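Mitomycin biosynthesis 6-O-methyltransferase (PDB 3GWZ) transfers the methyl group of S-adenosyl-L-methionine to the quinone hydroxyl of 6-demethylmitomycins, giving mitomycins A and B. Local coordinates at residues Arg181-Gly184 with Ser185-Leu188. Residues are numbered along the deposited sequence; the frame is centred on the assembly and turned at random.
Sequences RAMG and SVSL. With SAH (S-adenosyl-L-homocysteine), chain G.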
ATOM      1  N   ARG A 181      -7.246 -16.100   2.572  1.00 13.98           N
ATOM      2  CA  ARG A 181      -7.372 -14.726   2.092  1.00 18.47           C
ATOM      3  C   ARG A 181      -8.469 -14.603   1.029  1.00 13.80           C
ATOM      4  O   ARG A 181      -9.233 -13.643   1.032  1.00 14.37           O
ATOM      5  CB  ARG A 181      -6.043 -14.208   1.518  1.00 12.76           C
ATOM      6  CG  ARG A 181      -5.033 -13.737   2.564  1.00 20.27           C
ATOM      7  CD  ARG A 181      -3.719 -13.280   1.919  1.00 16.16           C
ATOM      8  NE  ARG A 181      -3.869 -12.025   1.181  1.00 23.72           N
ATOM      9  CZ  ARG A 181      -3.735 -10.813   1.718  1.00 37.29           C
ATOM     10  NH1 ARG A 181      -3.461 -10.685   3.017  1.00 23.26           N
ATOM     11  NH2 ARG A 181      -3.872  -9.726   0.959  1.00 28.96           N
ATOM     12  N   ALA A 182      -8.546 -15.563   0.115  1.00 13.86           N
ATOM     13  CA  ALA A 182      -9.529 -15.474  -0.962  1.00 11.05           C
ATOM     14  C   ALA A 182     -10.948 -15.681  -0.440  1.00 13.34           C
ATOM     15  O   ALA A 182     -11.886 -15.022  -0.888  1.00 13.14           O
ATOM     16  CB  ALA A 182      -9.214 -16.477  -2.075  1.00 13.66           C
HETATM   17  N   MSE A 183     -11.105 -16.617   0.495  1.00 13.67           N
HETATM   18  CA  MSE A 183     -12.394 -16.834   1.150  1.00 13.11           C
HETATM   19  C   MSE A 183     -12.705 -15.643   2.066  1.00 14.97           C
HETATM   20  O   MSE A 183     -13.846 -15.174   2.145  1.00 13.87           O
HETATM   21  CB  MSE A 183     -12.337 -18.127   1.975  1.00 14.01           C
HETATM   22  CG  MSE A 183     -13.654 -18.591   2.564  1.00 16.96           C
HETATM   23 SE   MSE A 183     -14.950 -19.161   1.208  0.69 22.06          SE
HETATM   24  CE  MSE A 183     -16.156 -17.641   1.273  1.00 15.89           C
ATOM     25  N   GLY A 184     -11.681 -15.158   2.760  1.00 13.79           N
ATOM     26  CA  GLY A 184     -11.865 -14.090   3.736  1.00 14.46           C
ATOM     27  C   GLY A 184     -12.339 -12.775   3.148  1.00 19.96           C
ATOM     28  O   GLY A 184     -13.054 -12.016   3.806  1.00 15.94           O
ATOM     29  N   SER A 185     -11.926 -12.489   1.916  1.00 15.39           N
ATOM     30  CA  SER A 185     -12.307 -11.238   1.264  1.00 16.72           C
ATOM     31  C   SER A 185     -13.785 -11.276   0.890  1.00 18.44           C
ATOM     32  O   SER A 185     -14.535 -10.323   1.125  1.00 14.97           O
ATOM     33  CB  SER A 185     -11.450 -11.003   0.014  1.00 14.25           C
ATOM     34  OG  SER A 185     -11.640 -12.045  -0.935  1.00 15.93           O
ATOM     35  N   VAL A 186     -14.197 -12.391   0.300  1.00 14.64           N
ATOM     36  CA  VAL A 186     -15.600 -12.626   0.009  1.00 15.19           C
ATOM     37  C   VAL A 186     -16.425 -12.502   1.292  1.00 15.33           C
ATOM     38  O   VAL A 186     -17.478 -11.850   1.318  1.00 15.50           O
ATOM     39  CB  VAL A 186     -15.793 -14.018  -0.639  1.00 15.22           C
ATOM     40  CG1 VAL A 186     -17.262 -14.397  -0.671  1.00 20.40           C
ATOM     41  CG2 VAL A 186     -15.213 -14.019  -2.041  1.00 19.92           C
ATOM     42  N   SER A 187     -15.926 -13.111   2.361  1.00 14.20           N
ATOM     43  CA  SER A 187     -16.669 -13.161   3.622  1.00 15.59           C
ATOM     44  C   SER A 187     -16.851 -11.779   4.241  1.00 15.66           C
ATOM     45  O   SER A 187     -17.903 -11.470   4.792  1.00 16.46           O
ATOM     46  CB  SER A 187     -15.979 -14.099   4.616  1.00 14.03           C
ATOM     47  OG  SER A 187     -16.811 -14.311   5.743  1.00 16.32           O
ATOM     48  N   LEU A 188     -15.830 -10.938   4.138  1.00 15.78           N
ATOM     49  CA  LEU A 188     -15.933  -9.583   4.667  1.00 22.27           C
ATOM     50  C   LEU A 188     -17.132  -8.842   4.083  1.00 22.36           C
ATOM     51  O   LEU A 188     -17.840  -8.133   4.794  1.00 24.66           O
ATOM     52  CB  LEU A 188     -14.642  -8.812   4.411  1.00 19.30           C
ATOM     53  CG  LEU A 188     -13.591  -9.016   5.500  1.00 22.88           C
ATOM     54  CD1 LEU A 188     -12.188  -8.670   5.000  1.00 33.28           C
ATOM     55  CD2 LEU A 188     -13.947  -8.190   6.734  1.00 25.84           C
TER
HETATM   56  N   SAH G 352     -17.580 -19.836   6.790  1.00 12.43           N
HETATM   57  CA  SAH G 352     -16.353 -19.205   6.195  1.00 10.20           C
HETATM   58  CB  SAH G 352     -15.415 -20.204   5.489  1.00 11.62           C
HETATM   59  CG  SAH G 352     -16.022 -21.010   4.324  1.00 16.88           C
HETATM   60  SD  SAH G 352     -14.795 -22.030   3.517  1.00  7.27           S
HETATM   61  C   SAH G 352     -16.765 -18.134   5.225  1.00 18.92           C
HETATM   62  O   SAH G 352     -15.942 -17.288   4.861  1.00 17.14           O
HETATM   63  OXT SAH G 352     -17.924 -18.079   4.791  1.00 16.00           O
HETATM   64  C5' SAH G 352     -15.123 -23.588   4.316  1.00 12.17           C
HETATM   65  C4' SAH G 352     -14.428 -23.746   5.685  1.00 12.98           C
HETATM   66  O4' SAH G 352     -14.652 -25.045   6.281  1.00 12.80           O
HETATM   67  C3' SAH G 352     -12.908 -23.555   5.703  1.00 12.81           C
HETATM   68  O3' SAH G 352     -12.594 -22.385   6.475  1.00 13.26           O
HETATM   69  C2' SAH G 352     -12.335 -24.796   6.392  1.00 11.76           C
HETATM   70  O2' SAH G 352     -11.307 -24.506   7.347  1.00 12.62           O
HETATM   71  C1' SAH G 352     -13.532 -25.331   7.144  1.00 12.81           C
HETATM   72  N9  SAH G 352     -13.517 -26.791   7.382  1.00 13.86           N
HETATM   73  C8  SAH G 352     -13.302 -27.754   6.457  1.00 13.93           C
HETATM   74  N7  SAH G 352     -13.399 -28.985   7.020  1.00 14.01           N
HETATM   75  C5  SAH G 352     -13.697 -28.801   8.329  1.00 15.60           C
HETATM   76  C6  SAH G 352     -13.952 -29.674   9.492  1.00 17.12           C
HETATM   77  N6  SAH G 352     -13.895 -31.017   9.326  1.00 11.24           N
HETATM   78  N1  SAH G 352     -14.225 -29.088  10.689  1.00 13.76           N
HETATM   79  C2  SAH G 352     -14.274 -27.755  10.827  1.00 16.26           C
HETATM   80  N3  SAH G 352     -14.056 -26.897   9.807  1.00 15.46           N
HETATM   81  C4  SAH G 352     -13.773 -27.358   8.563  1.00 13.53           C
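Ser187 N reaches Met183 O (2.9 Å), and the same i to i+4 step joins Ser185 to Arg181 and Leu188 to Gly184, making residues 181-188 two unbroken turns inside helix 173-197, which lines the S-adenosyl-L-homocysteine pocket of this class I-like methyltransferase domain. With its CG anti to the backbone N (chi1 -172°), selenomethionine Met183 lies along the amino-acid arm of the ligand: SE is 3.7 Å from the thioether SD, while CE, brought round by the bent chain, packs 3.9 Å from Val186 CG1. A turn further on, Ser187, an established S-adenosyl-L-methionine-binding residue, comes up to the carboxylate; its OG makes at most a weak, unsettled bond to ligand atom O (3.2 Å), since its one proton has another acceptor within reach, and Ser215 and Lys275 also hydrogen-bond to the hydroxyl. Another flank of the helix meets helix 126-135. There the Ser185 hydroxyl, set at chi1 61° between backbone N and carbonyl carbon, folds back on its own helix and approaches Ala182 O from above the carbonyl plane (OG to O 3.0 Å), while also sharing a hydrogen bond with Thr129 OG1. One helix thus uses the same group differently: Ser185 ties backbone to a neighbouring helix, whereas Ser187 joins a polar cluster at the ligand carboxylate, whose negative charge nearby Lys275 would help offset, and the selenomethionine lays an apolar surface against the thioether.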